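Local coordinates for nonsense-mediated mRNA decay protein 2 (Saccharomyces cerevisiae, PDB 4LUN) that takes part in nonsense-mediated decay of mRNAs with premature stop codons, its C-terminus interacting with Upf1, and is represented here by its N-terminal MIF4G domain, at residues Lys35-Phe40 and Leu65-Ser70; Ile41-Lys46 and Ser54-Asp59; Ala119-Ser124 and Leu187-Asn192; Lys179-Phe184 and Lys232-Ser237. All coordinates share one frame; numbering follows the deposited sequence. Where two conformers were deposited one is given.

Contact 1: residues Lys35-Phe40 and Leu65-Ser70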
loop_
_atom_site.group_PDB
_atom_site.type_symbol
_atom_site.label_atom_id
_atom_site.label_comp_id
_atom_site.label_asym_id
_atom_site.label_seq_id
_atom_site.Cartn_x
_atom_site.Cartn_y
_atom_site.Cartn_z
ATOM N N LYS A 35 -4.928 23.420 -27.323
ATOM C CA LYS A 35 -5.416 24.106 -26.126
ATOM C C LYS A 35 -6.198 23.159 -25.218
ATOM O O LYS A 35 -5.963 23.115 -24.007
ATOM C CB LYS A 35 -6.281 25.318 -26.501
ATOM C CG LYS A 35 -6.782 26.130 -25.310
ATOM C CD LYS A 35 -7.233 27.536 -25.750
ATOM C CE LYS A 35 -8.702 27.578 -26.155
ATOM N NZ LYS A 35 -9.090 28.929 -26.716
ATOM N N ARG A 36 -7.095 22.376 -25.810
ATOM C CA ARG A 36 -7.948 21.472 -25.037
ATOM C C ARG A 36 -7.120 20.396 -24.356
ATOM O O ARG A 36 -7.351 20.058 -23.187
ATOM C CB ARG A 36 -8.990 20.799 -25.932
ATOM C CG ARG A 36 -10.095 20.104 -25.150
ATOM C CD ARG A 36 -10.860 21.122 -24.330
ATOM N NE ARG A 36 -11.814 20.509 -23.412
ATOM C CZ ARG A 36 -13.067 20.210 -23.733
ATOM N NH1 ARG A 36 -13.516 20.457 -24.959
ATOM N NH2 ARG A 36 -13.870 19.662 -22.832
ATOM N N ASN A 37 -6.158 19.853 -25.094
ATOM C CA ASN A 37 -5.388 18.716 -24.608
ATOM C C ASN A 37 -4.349 19.134 -23.580
ATOM O O ASN A 37 -4.132 18.432 -22.600
ATOM C CB ASN A 37 -4.745 17.952 -25.769
ATOM C CG ASN A 37 -5.769 17.225 -26.633
ATOM O OD1 ASN A 37 -6.565 16.426 -26.139
ATOM N ND2 ASN A 37 -5.759 17.511 -27.930
ATOM N N THR A 38 -3.703 20.276 -23.794
ATOM C CA THR A 38 -2.793 20.795 -22.782
ATOM C C THR A 38 -3.573 21.277 -21.561
ATOM O O THR A 38 -3.065 21.239 -20.441
ATOM C CB THR A 38 -1.906 21.938 -23.318
ATOM O OG1 THR A 38 -2.732 22.967 -23.868
ATOM C CG2 THR A 38 -0.969 21.429 -24.382
ATOM N N GLY A 39 -4.806 21.724 -21.779
ATOM C CA GLY A 39 -5.665 22.151 -20.691
ATOM C C GLY A 39 -6.025 20.965 -19.809
ATOM O O GLY A 39 -6.212 21.105 -18.598
ATOM N N PHE A 40 -6.115 19.789 -20.419
ATOM C CA PHE A 40 -6.363 18.563 -19.661
ATOM C C PHE A 40 -5.165 18.197 -18.777
ATOM O O PHE A 40 -5.335 17.859 -17.603
ATOM C CB PHE A 40 -6.721 17.406 -20.598
ATOM C CG PHE A 40 -7.058 16.123 -19.877
ATOM C CD1 PHE A 40 -8.276 15.973 -19.237
ATOM C CD2 PHE A 40 -6.158 15.071 -19.845
ATOM C CE1 PHE A 40 -8.588 14.799 -18.571
ATOM C CE2 PHE A 40 -6.470 13.892 -19.182
ATOM C CZ PHE A 40 -7.684 13.765 -18.545
ATOM N N LEU A 65 -7.832 12.821 -26.628
ATOM C CA LEU A 65 -6.571 12.943 -25.912
ATOM C C LEU A 65 -5.519 11.946 -26.394
ATOM O O LEU A 65 -4.431 11.860 -25.822
ATOM C CB LEU A 65 -6.832 12.726 -24.424
ATOM C CG LEU A 65 -7.757 13.729 -23.740
ATOM C CD1 LEU A 65 -8.338 13.158 -22.463
ATOM C CD2 LEU A 65 -6.998 15.001 -23.433
ATOM N N GLU A 66 -5.841 11.205 -27.449
ATOM C CA GLU A 66 -4.995 10.106 -27.928
ATOM C C GLU A 66 -3.522 10.459 -28.174
ATOM O O GLU A 66 -2.623 9.703 -27.812
ATOM C CB GLU A 66 -5.596 9.499 -29.201
ATOM C CG GLU A 66 -5.098 8.098 -29.511
ATOM C CD GLU A 66 -5.645 7.062 -28.543
ATOM O OE1 GLU A 66 -4.851 6.236 -28.044
ATOM O OE2 GLU A 66 -6.870 7.073 -28.287
ATOM N N LYS A 67 -3.263 11.598 -28.801
ATOM C CA LYS A 67 -1.890 11.949 -29.143
ATOM C C LYS A 67 -1.123 12.477 -27.937
ATOM O O LYS A 67 0.099 12.631 -27.999
ATOM C CB LYS A 67 -1.842 12.958 -30.295
ATOM C CG LYS A 67 -3.020 13.915 -30.331
ATOM C CD LYS A 67 -4.132 13.409 -31.246
ATOM C CE LYS A 67 -5.401 13.106 -30.456
ATOM N NZ LYS A 67 -5.594 14.071 -29.338
ATOM N N TYR A 68 -1.837 12.764 -26.849
ATOM C CA TYR A 68 -1.194 13.190 -25.606
ATOM C C TYR A 68 -1.144 12.056 -24.575
ATOM O O TYR A 68 -0.800 12.279 -23.417
ATOM C CB TYR A 68 -1.902 14.416 -25.007
ATOM C CG TYR A 68 -1.389 15.757 -25.513
ATOM C CD1 TYR A 68 -0.566 16.552 -24.724
ATOM C CD2 TYR A 68 -1.727 16.225 -26.778
ATOM C CE1 TYR A 68 -0.094 17.776 -25.182
ATOM C CE2 TYR A 68 -1.261 17.447 -27.242
ATOM C CZ TYR A 68 -0.445 18.213 -26.444
ATOM O OH TYR A 68 0.020 19.431 -26.903
ATOM N N LEU A 69 -1.484 10.843 -25.003
ATOM C CA LEU A 69 -1.540 9.694 -24.097
ATOM C C LEU A 69 -0.266 9.461 -23.279
ATOM O O LEU A 69 -0.335 9.317 -22.053
ATOM C CB LEU A 69 -1.893 8.423 -24.868
ATOM C CG LEU A 69 -1.978 7.175 -23.996
ATOM C CD1 LEU A 69 -3.018 7.388 -22.905
ATOM C CD2 LEU A 69 -2.321 5.976 -24.842
ATOM N N SER A 70 0.882 9.404 -23.950
ATOM C CA SER A 70 2.155 9.156 -23.262
ATOM C C SER A 70 2.379 10.166 -22.148
ATOM O O SER A 70 2.739 9.805 -21.026
ATOM C CB SER A 70 3.327 9.215 -24.240
ATOM O OG SER A 70 3.074 8.446 -25.398
#

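Contact 2: residues Ile41-Lys46 and Ser54-Asp59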
loop_
_atom_site.group_PDB
_atom_site.type_symbol
_atom_site.label_atom_id
_atom_site.label_comp_id
_atom_site.label_asym_id
_atom_site.label_seq_id
_atom_site.Cartn_x
_atom_site.Cartn_y
_atom_site.Cartn_z
ATOM N N ILE A 41 -3.959 18.263 -19.342
ATOM C CA ILE A 41 -2.737 17.971 -18.590
ATOM C C ILE A 41 -2.583 18.904 -17.393
ATOM O O ILE A 41 -2.216 18.468 -16.296
ATOM C CB ILE A 41 -1.477 18.090 -19.471
ATOM C CG1 ILE A 41 -1.513 17.073 -20.609
ATOM C CG2 ILE A 41 -0.212 17.879 -18.641
ATOM C CD1 ILE A 41 -1.595 15.660 -20.146
ATOM N N LYS A 42 -2.863 20.186 -17.607
ATOM C CA LYS A 42 -2.790 21.171 -16.533
ATOM C C LYS A 42 -3.769 20.858 -15.413
ATOM O O LYS A 42 -3.464 21.053 -14.238
ATOM C CB LYS A 42 -3.050 22.583 -17.065
ATOM C CG LYS A 42 -1.812 23.276 -17.586
ATOM C CD LYS A 42 -2.099 24.734 -17.912
ATOM C CE LYS A 42 -2.403 24.924 -19.386
ATOM N NZ LYS A 42 -2.880 26.309 -19.677
ATOM N N LYS A 43 -4.950 20.378 -15.780
ATOM C CA LYS A 43 -5.943 19.996 -14.786
ATOM C C LYS A 43 -5.472 18.775 -13.979
ATOM O O LYS A 43 -5.628 18.732 -12.754
ATOM C CB LYS A 43 -7.296 19.737 -15.451
ATOM C CG LYS A 43 -8.486 20.152 -14.597
ATOM C CD LYS A 43 -9.794 19.977 -15.348
ATOM C CE LYS A 43 -10.005 21.083 -16.368
ATOM N NZ LYS A 43 -10.855 20.619 -17.503
ATOM N N LEU A 44 -4.877 17.800 -14.665
ATOM C CA LEU A 44 -4.326 16.611 -14.002
ATOM C C LEU A 44 -3.252 17.002 -12.992
ATOM O O LEU A 44 -3.215 16.485 -11.870
ATOM C CB LEU A 44 -3.716 15.648 -15.029
ATOM C CG LEU A 44 -4.625 14.771 -15.888
ATOM C CD1 LEU A 44 -3.782 13.916 -16.832
ATOM C CD2 LEU A 44 -5.520 13.893 -15.024
ATOM N N LYS A 45 -2.387 17.924 -13.410
ATOM C CA LYS A 45 -1.227 18.351 -12.640
ATOM C C LYS A 45 -1.572 19.103 -11.366
ATOM O O LYS A 45 -0.705 19.307 -10.515
ATOM C CB LYS A 45 -0.306 19.217 -13.500
ATOM C CG LYS A 45 0.840 18.459 -14.125
ATOM C CD LYS A 45 1.654 19.357 -15.035
ATOM C CE LYS A 45 2.869 18.620 -15.564
ATOM N NZ LYS A 45 3.293 19.125 -16.899
ATOM N N LYS A 46 -2.821 19.528 -11.222
ATOM C CA LYS A 46 -3.197 20.185 -9.980
ATOM C C LYS A 46 -3.400 19.135 -8.887
ATOM O O LYS A 46 -3.498 19.465 -7.704
ATOM C CB LYS A 46 -4.437 21.062 -10.157
ATOM C CG LYS A 46 -5.742 20.397 -9.787
ATOM C CD LYS A 46 -6.678 21.413 -9.149
ATOM C CE LYS A 46 -7.913 20.744 -8.573
ATOM N NZ LYS A 46 -8.449 21.516 -7.415
ATOM N N SER A 54 -15.069 15.379 -11.467
ATOM C CA SER A 54 -16.164 15.654 -12.398
ATOM C C SER A 54 -15.746 16.496 -13.604
ATOM O O SER A 54 -16.173 16.237 -14.732
ATOM C CB SER A 54 -17.339 16.313 -11.671
ATOM O OG SER A 54 -18.501 15.504 -11.746
ATOM N N SER A 55 -14.912 17.501 -13.366
ATOM C CA SER A 55 -14.437 18.364 -14.441
ATOM C C SER A 55 -13.579 17.579 -15.428
ATOM O O SER A 55 -13.713 17.736 -16.641
ATOM C CB SER A 55 -13.647 19.546 -13.873
ATOM O OG SER A 55 -12.948 20.236 -14.897
ATOM N N LEU A 56 -12.703 16.730 -14.897
ATOM C CA LEU A 56 -11.837 15.899 -15.727
ATOM C C LEU A 56 -12.631 14.862 -16.514
ATOM O O LEU A 56 -12.272 14.521 -17.642
ATOM C CB LEU A 56 -10.779 15.206 -14.864
ATOM C CG LEU A 56 -9.632 16.084 -14.364
ATOM C CD1 LEU A 56 -9.018 15.505 -13.095
ATOM C CD2 LEU A 56 -8.572 16.228 -15.442
ATOM N N LEU A 57 -13.707 14.355 -15.918
ATOM C CA LEU A 57 -14.538 13.369 -16.599
ATOM C C LEU A 57 -15.251 13.991 -17.794
ATOM O O LEU A 57 -15.500 13.317 -18.792
ATOM C CB LEU A 57 -15.549 12.734 -15.638
ATOM C CG LEU A 57 -14.975 11.732 -14.632
ATOM C CD1 LEU A 57 -16.082 11.102 -13.795
ATOM C CD2 LEU A 57 -14.164 10.658 -15.342
ATOM N N LYS A 58 -15.577 15.277 -17.684
ATOM C CA LYS A 58 -16.208 16.005 -18.783
ATOM C C LYS A 58 -15.260 16.087 -19.975
ATOM O O LYS A 58 -15.668 15.862 -21.115
ATOM C CB LYS A 58 -16.619 17.407 -18.332
ATOM C CG LYS A 58 -17.559 18.126 -19.291
ATOM C CD LYS A 58 -17.983 19.477 -18.734
ATOM C CE LYS A 58 -16.782 20.391 -18.537
ATOM N NZ LYS A 58 -16.615 20.831 -17.119
ATOM N N ASP A 59 -13.997 16.404 -19.701
ATOM C CA ASP A 59 -12.964 16.458 -20.733
ATOM C C ASP A 59 -12.788 15.116 -21.428
ATOM O O ASP A 59 -12.615 15.056 -22.644
ATOM C CB ASP A 59 -11.621 16.889 -20.139
ATOM C CG ASP A 59 -11.618 18.335 -19.671
ATOM O OD1 ASP A 59 -11.674 19.242 -20.529
ATOM O OD2 ASP A 59 -11.539 18.563 -18.446
#

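Contact 3: residues Ala119-Ser124 and Leu187-Asn192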
loop_
_atom_site.group_PDB
_atom_site.type_symbol
_atom_site.label_atom_id
_atom_site.label_comp_id
_atom_site.label_asym_id
_atom_site.label_seq_id
_atom_site.Cartn_x
_atom_site.Cartn_y
_atom_site.Cartn_z
ATOM N N ALA A 119 6.969 1.819 -7.051
ATOM C CA ALA A 119 6.861 2.423 -5.717
ATOM C C ALA A 119 7.047 1.412 -4.586
ATOM O O ALA A 119 7.289 1.775 -3.421
ATOM C CB ALA A 119 5.522 3.121 -5.572
ATOM N N PHE A 120 6.936 0.129 -4.932
ATOM C CA PHE A 120 6.992 -0.937 -3.957
ATOM C C PHE A 120 8.327 -1.673 -3.931
ATOM O O PHE A 120 8.535 -2.547 -3.100
ATOM C CB PHE A 120 5.835 -1.924 -4.211
ATOM C CG PHE A 120 4.486 -1.280 -4.102
ATOM C CD1 PHE A 120 4.152 -0.564 -2.958
ATOM C CD2 PHE A 120 3.576 -1.359 -5.134
ATOM C CE1 PHE A 120 2.923 0.058 -2.841
ATOM C CE2 PHE A 120 2.337 -0.733 -5.041
ATOM C CZ PHE A 120 2.011 -0.023 -3.884
ATOM N N GLU A 121 9.239 -1.319 -4.832
ATOM C CA GLU A 121 10.568 -1.926 -4.785
ATOM C C GLU A 121 11.271 -1.423 -3.522
ATOM O O GLU A 121 11.320 -0.214 -3.273
ATOM C CB GLU A 121 11.358 -1.545 -6.044
ATOM C CG GLU A 121 12.778 -2.144 -6.118
ATOM C CD GLU A 121 12.812 -3.594 -6.588
ATOM O OE1 GLU A 121 12.097 -3.926 -7.554
ATOM O OE2 GLU A 121 13.568 -4.406 -6.003
ATOM N N ASN A 122 11.793 -2.344 -2.719
ATOM C CA ASN A 122 12.490 -1.954 -1.494
ATOM C C ASN A 122 13.765 -1.202 -1.830
ATOM O O ASN A 122 14.388 -1.451 -2.871
ATOM C CB ASN A 122 12.852 -3.177 -0.651
ATOM C CG ASN A 122 11.655 -3.812 0.035
ATOM O OD1 ASN A 122 10.594 -3.193 0.180
ATOM N ND2 ASN A 122 11.816 -5.065 0.435
ATOM N N PRO A 123 14.176 -0.291 -0.942
ATOM C CA PRO A 123 15.495 0.317 -1.119
ATOM C C PRO A 123 16.542 -0.786 -1.119
ATOM O O PRO A 123 16.337 -1.823 -0.497
ATOM C CB PRO A 123 15.652 1.197 0.128
ATOM C CG PRO A 123 14.252 1.475 0.585
ATOM C CD PRO A 123 13.466 0.222 0.243
ATOM N N SER A 124 17.647 -0.558 -1.825
ATOM C CA SER A 124 18.735 -1.519 -1.885
ATOM C C SER A 124 19.914 -1.018 -1.061
ATOM O O SER A 124 21.052 -1.437 -1.270
ATOM C CB SER A 124 19.170 -1.732 -3.343
ATOM O OG SER A 124 19.206 -0.497 -4.047
ATOM N N LEU A 187 2.964 -7.114 -0.896
ATOM C CA LEU A 187 3.117 -7.129 0.557
ATOM C C LEU A 187 4.310 -7.965 1.008
ATOM O O LEU A 187 5.005 -7.597 1.961
ATOM C CB LEU A 187 1.829 -7.583 1.229
ATOM C CG LEU A 187 0.793 -6.465 1.276
ATOM C CD1 LEU A 187 -0.630 -7.017 1.398
ATOM C CD2 LEU A 187 1.141 -5.575 2.465
ATOM N N ARG A 188 4.569 -9.078 0.333
ATOM C CA ARG A 188 5.733 -9.886 0.707
ATOM C C ARG A 188 7.041 -9.110 0.561
ATOM O O ARG A 188 7.995 -9.320 1.330
ATOM C CB ARG A 188 5.807 -11.183 -0.098
ATOM C CG ARG A 188 6.755 -12.186 0.550
ATOM C CD ARG A 188 6.313 -13.611 0.330
ATOM N NE ARG A 188 6.728 -14.103 -0.975
ATOM C CZ ARG A 188 6.790 -15.391 -1.293
ATOM N NH1 ARG A 188 6.469 -16.313 -0.396
ATOM N NH2 ARG A 188 7.177 -15.755 -2.507
ATOM N N GLU A 189 7.090 -8.225 -0.427
ATOM C CA GLU A 189 8.249 -7.358 -0.615
ATOM C C GLU A 189 8.335 -6.285 0.479
ATOM O O GLU A 189 9.304 -6.234 1.217
ATOM C CB GLU A 189 8.238 -6.715 -2.014
ATOM C CG GLU A 189 9.281 -5.588 -2.233
ATOM C CD GLU A 189 10.679 -6.100 -2.580
ATOM O OE1 GLU A 189 10.914 -7.324 -2.468
ATOM O OE2 GLU A 189 11.542 -5.274 -2.979
ATOM N N ILE A 190 7.315 -5.439 0.585
ATOM C CA ILE A 190 7.417 -4.257 1.445
ATOM C C ILE A 190 7.430 -4.570 2.948
ATOM O O ILE A 190 7.990 -3.815 3.737
ATOM C CB ILE A 190 6.358 -3.182 1.086
ATOM C CG1 ILE A 190 4.932 -3.670 1.400
ATOM C CG2 ILE A 190 6.514 -2.758 -0.393
ATOM C CD1 ILE A 190 3.854 -2.668 0.947
ATOM N N LEU A 191 6.854 -5.697 3.350
ATOM C CA LEU A 191 6.883 -6.050 4.757
ATOM C C LEU A 191 8.267 -6.510 5.194
ATOM O O LEU A 191 8.538 -6.611 6.394
ATOM C CB LEU A 191 5.863 -7.141 5.062
ATOM C CG LEU A 191 4.414 -6.686 4.934
ATOM C CD1 LEU A 191 3.486 -7.862 5.224
ATOM C CD2 LEU A 191 4.130 -5.551 5.892
ATOM N N ASN A 192 9.134 -6.767 4.217
ATOM C CA ASN A 192 10.420 -7.400 4.500
ATOM C C ASN A 192 11.640 -6.515 4.235
ATOM O O ASN A 192 12.723 -7.001 3.904
ATOM C CB ASN A 192 10.534 -8.729 3.748
ATOM C CG ASN A 192 9.679 -9.826 4.376
ATOM O OD1 ASN A 192 10.028 -10.370 5.426
ATOM N ND2 ASN A 192 8.552 -10.142 3.748
#

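Contact 4: residues Lys179-Phe184 and Lys232-Ser237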
loop_
_atom_site.group_PDB
_atom_site.type_symbol
_atom_site.label_atom_id
_atom_site.label_comp_id
_atom_site.label_asym_id
_atom_site.label_seq_id
_atom_site.Cartn_x
_atom_site.Cartn_y
_atom_site.Cartn_z
ATOM N N LYS A 179 1.460 -17.852 -10.641
ATOM C CA LYS A 179 1.771 -16.561 -10.043
ATOM C C LYS A 179 0.922 -16.338 -8.805
ATOM O O LYS A 179 -0.257 -16.702 -8.768
ATOM C CB LYS A 179 1.526 -15.416 -11.022
ATOM C CG LYS A 179 2.662 -15.147 -11.983
ATOM C CD LYS A 179 2.367 -13.902 -12.802
ATOM C CE LYS A 179 3.442 -13.655 -13.843
ATOM N NZ LYS A 179 2.948 -12.774 -14.939
ATOM N N ASP A 180 1.527 -15.731 -7.797
ATOM C CA ASP A 180 0.788 -15.283 -6.635
ATOM C C ASP A 180 -0.114 -14.101 -7.010
ATOM O O ASP A 180 0.126 -13.418 -8.002
ATOM C CB ASP A 180 1.774 -14.864 -5.547
ATOM C CG ASP A 180 2.624 -16.027 -5.043
ATOM O OD1 ASP A 180 2.054 -17.100 -4.759
ATOM O OD2 ASP A 180 3.861 -15.865 -4.925
ATOM N N PRO A 181 -1.171 -13.865 -6.221
ATOM C CA PRO A 181 -1.951 -12.637 -6.411
ATOM C C PRO A 181 -1.032 -11.433 -6.266
ATOM O O PRO A 181 -0.091 -11.496 -5.467
ATOM C CB PRO A 181 -2.937 -12.670 -5.234
ATOM C CG PRO A 181 -3.085 -14.119 -4.912
ATOM C CD PRO A 181 -1.698 -14.698 -5.128
ATOM N N LEU A 182 -1.302 -10.366 -7.011
ATOM C CA LEU A 182 -0.404 -9.209 -7.063
ATOM C C LEU A 182 -0.235 -8.528 -5.710
ATOM O O LEU A 182 0.883 -8.137 -5.342
ATOM C CB LEU A 182 -0.879 -8.213 -8.119
ATOM C CG LEU A 182 0.015 -7.000 -8.405
ATOM C CD1 LEU A 182 1.482 -7.405 -8.547
ATOM C CD2 LEU A 182 -0.457 -6.272 -9.671
ATOM N N LEU A 183 -1.327 -8.396 -4.957
ATOM C CA LEU A 183 -1.223 -7.841 -3.608
ATOM C C LEU A 183 -0.323 -8.668 -2.707
ATOM O O LEU A 183 0.377 -8.112 -1.877
ATOM C CB LEU A 183 -2.596 -7.688 -2.945
ATOM C CG LEU A 183 -3.406 -6.467 -3.360
ATOM C CD1 LEU A 183 -4.855 -6.626 -2.904
ATOM C CD2 LEU A 183 -2.773 -5.203 -2.748
ATOM N N PHE A 184 -0.366 -9.991 -2.836
ATOM C CA PHE A 184 0.499 -10.859 -2.053
ATOM C C PHE A 184 1.970 -10.544 -2.387
ATOM O O PHE A 184 2.811 -10.416 -1.487
ATOM C CB PHE A 184 0.156 -12.345 -2.333
ATOM C CG PHE A 184 1.106 -13.332 -1.690
ATOM C CD1 PHE A 184 0.807 -13.917 -0.465
ATOM C CD2 PHE A 184 2.286 -13.697 -2.333
ATOM C CE1 PHE A 184 1.669 -14.842 0.107
ATOM C CE2 PHE A 184 3.154 -14.606 -1.755
ATOM C CZ PHE A 184 2.847 -15.178 -0.538
ATOM N N LYS A 232 -7.634 -14.084 -0.764
ATOM C CA LYS A 232 -7.871 -14.060 0.683
ATOM C C LYS A 232 -7.043 -15.113 1.438
ATOM O O LYS A 232 -6.465 -14.826 2.491
ATOM C CB LYS A 232 -9.373 -14.138 1.003
ATOM C CG LYS A 232 -10.090 -12.842 0.703
ATOM C CD LYS A 232 -11.583 -12.881 1.061
ATOM C CE LYS A 232 -11.816 -12.951 2.557
ATOM N NZ LYS A 232 -13.235 -12.561 2.897
ATOM N N GLY A 233 -6.956 -16.314 0.873
ATOM C CA GLY A 233 -6.140 -17.375 1.437
ATOM C C GLY A 233 -4.660 -17.037 1.471
ATOM O O GLY A 233 -3.970 -17.327 2.451
ATOM N N ALA A 234 -4.175 -16.424 0.399
ATOM C CA ALA A 234 -2.762 -16.064 0.288
ATOM C C ALA A 234 -2.431 -14.991 1.297
ATOM O O ALA A 234 -1.405 -15.048 1.969
ATOM C CB ALA A 234 -2.446 -15.569 -1.119
ATOM N N LEU A 235 -3.312 -14.004 1.397
ATOM C CA LEU A 235 -3.091 -12.917 2.343
ATOM C C LEU A 235 -3.164 -13.386 3.797
ATOM O O LEU A 235 -2.416 -12.911 4.659
ATOM C CB LEU A 235 -4.105 -11.793 2.119
ATOM C CG LEU A 235 -3.935 -10.968 0.855
ATOM C CD1 LEU A 235 -5.056 -9.929 0.805
ATOM C CD2 LEU A 235 -2.555 -10.290 0.826
ATOM N N GLN A 236 -4.084 -14.294 4.082
ATOM C CA GLN A 236 -4.196 -14.846 5.424
ATOM C C GLN A 236 -2.914 -15.599 5.791
ATOM O O GLN A 236 -2.414 -15.476 6.904
ATOM C CB GLN A 236 -5.436 -15.747 5.533
ATOM C CG GLN A 236 -6.658 -15.070 6.189
ATOM C CD GLN A 236 -7.731 -14.615 5.200
ATOM O OE1 GLN A 236 -7.586 -13.589 4.522
ATOM N NE2 GLN A 236 -8.828 -15.366 5.132
ATOM N N SER A 237 -2.378 -16.363 4.844
ATOM C CA SER A 237 -1.138 -17.106 5.080
ATOM C C SER A 237 0.020 -16.151 5.324
ATOM O O SER A 237 0.801 -16.316 6.276
ATOM C CB SER A 237 -0.799 -17.998 3.886
ATOM O OG SER A 237 0.509 -18.536 4.028
#

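Contact 1: residues Lys35-Phe40 and Leu65-Ser70
Phe40 and Leu65 form the tight, buried side of this contact. Methyl CD1 of Leu65 sits over the middle of the Phe40 ring, 3.8 Å from its centroid and 10° off the ring normal, a CH-pi contact met almost squarely. The ring reaches this place because its CG is anti to the backbone N (chi1 -177°). The second methyl, CD2, lies over the same face, nearer the CB end of the ring, 3.7 Å from Phe40 CD2, and also presses against the amide of Asn37, where OD1 lies only 3.1 Å from it. A branched leucine suits the spot because its two methyls serve two neighbours at once.

Helix 34-44 thus packs against Leu65 and the short 3-10 turn that follows it, leading into helix 69-81, part of the HEAT-like helical stacking of a MIF4G domain. Ile72 of helix 69-81 closes in further on Phe40.

Toward the surface the contact is more open to solvent but still close-fitting. Tyr68, at the N-cap position of helix 69-81, lays one ring face against Asn37 CB, which stands 4.0 Å from the centroid but is shifted toward the rim. Its hydroxyl end reaches Thr38, with CG2 3.4 Å from Tyr68 OH, while Thr38 OG1 turns back to the carbonyl of Ile34 in its own helix. Were Tyr68 replaced by an alanine, Asn37 CB and Thr38 CG2 would probably lose the ring that covers them. The loose part is exposed Lys67, which bends its chain until NZ comes 3.7 Å from Asn37 ND2, without bonding to it; that ammonium is held by Ser64 O.

Contact 2: residues Ile41-Lys46 and Ser54-Asp59
Lys43 reaches across to Asp59, its ammonium forming a salt bridge with carboxylate oxygen OD2. The modelled NZ-OD2 separation of 2.4 Å is too short to be taken literally, so the pairing is clearer than its exact length. Ser55 OG offers the same NZ a second, weak hydrogen bond at 3.4 Å. It lies closer to the aliphatic part of the lysine, 3.2 Å from Lys43 CD.

A lysine suits this place because its long chain does two jobs. Its first carbons slide past Leu56 in the opposite direction, with Lys43 CB 3.7 Å from Leu56 CD2, and the bend at chi3 (-76°) then turns the tip toward the acid. On the inner side, Leu44 brings CD2 to 3.9 Å from the same Leu56 CD2, so one methyl group is shared by a lysine stem and a leucine end.

What positions these groups lies one shell out. The other oxygen of Asp59, OD1, is bound by the NE of Arg36, two turns back along helix 34-44; the carboxylate thus receives two cations, which would be expected to favour its charged form. Phe40 packs against Asp59, and Leu44 is backed by Thr75 and Val76 of helix 69-81. Helices 34-44 and 52-60 run roughly antiparallel across a short connection, a helix pair of the kind that stacks in HEAT-like domains such as MIF4G.

Contact 3: residues Ala119-Ser124 and Leu187-Asn192
Asn122 and Ile190 mark the closest backbone approach, their CA atoms 6.3 Å apart, where an irregular strip of chain, extended from Glu121 to Pro123, passes the last turn of helix 182-190. Two hydrogen bonds fasten them. Asn122 N gives its hydrogen at 3.0 Å and 167° to Glu189 OE2, which accepts it on its anti lone pair, while Asn122 ND2 donates to Glu189 O at 2.9 Å from above the carbonyl plane. Asn192 N reaches that same oxygen from the opposite face. Asparagine thus suits the spot: its amide occupies a carbonyl near the helix end, tying the loop between helices 106-116 and 130-152 to a later helix of this MIF4G domain. Glu189 bends at chi2 (82°), which lays its carboxylate nearly flat over the Asn122 amide. Shortening Glu189 to an alanine would probably leave Asn122 N without its acceptor and the amide without its stacked neighbour. Glu121 OE2 stands 3.7 Å from Glu189 OE2, a close pair of like charges, and Glu121 OE1 is bound by Phe171 N. Deeper in, Ile190 CG2 lies 4.0 Å from Phe120 CB, side by side with it, and Val140 of helix 130-152 backs Ile190.

Contact 4: residues Lys179-Phe184 and Lys232-Ser237
Helix-on-helix packing in the HEAT-like core of the MIF4G domain brings Pro181, just before helix 182-190, and Phe184, in its first turn, against Ala234 and Leu235, in the first turns of the long helix 231-271. Ala234 is the small residue at the centre. Its CB lies 3.7 Å from Phe184 CD1 and 4.1 Å from Pro181 CG, touching an aromatic rim and a saturated ring at once; its small size is consistent with the close approach of the backbones, Phe184 CA to Leu235 CA 6.0 Å.

The phenylalanine meets its neighbour by its edge: the carbonyl oxygen Ala234 O lies near the ring plane, 3.5 Å from Phe184 CD1. A first torsion of 173°, which turns the ring away from its own backbone N, extends it along the partner helix, where it also reaches Leu238. Pro181 holds the N-cap position, where its rigid ring offers a compact apolar surface that also touches Leu231.

Leu235 completes the inner side. Its methyl CD2 comes 4.2 Å from Phe184 CA, against the backbone of the other helix. Leu183, whose backbone also borders that methyl, is seated on Phe147 and Tyr151 of helix 130-152.

Carbon surfaces do nearly all the work, so the fit probably depends on shape and on keeping water from the leucines; the ring's slightly positive edge facing Ala234 O may add a modest electrostatic attraction.

In the fold
The four contacts fall into two pairs. Contacts 1 and 2 share helix 34-44, with centres 10 Å apart, and are stitched together by Phe40 CE1 against Leu56 CD2 (3.4 Å) and, more loosely, by Tyr68 CD1 near Ile41 CG1 (4.3 Å). Contacts 3 and 4 share helix 182-190, with centres 15 Å apart, and meet where Leu187 CD1 touches Leu235 CD2 at 3.8 Å; their segments interleave along the chain. Between the pairs there is no touch: the nearest atoms of contacts 1 and 3 are about 17 Å apart, and the centres of contacts 1 and 4 about 38 Å, so the two pairs lie well apart in the domain.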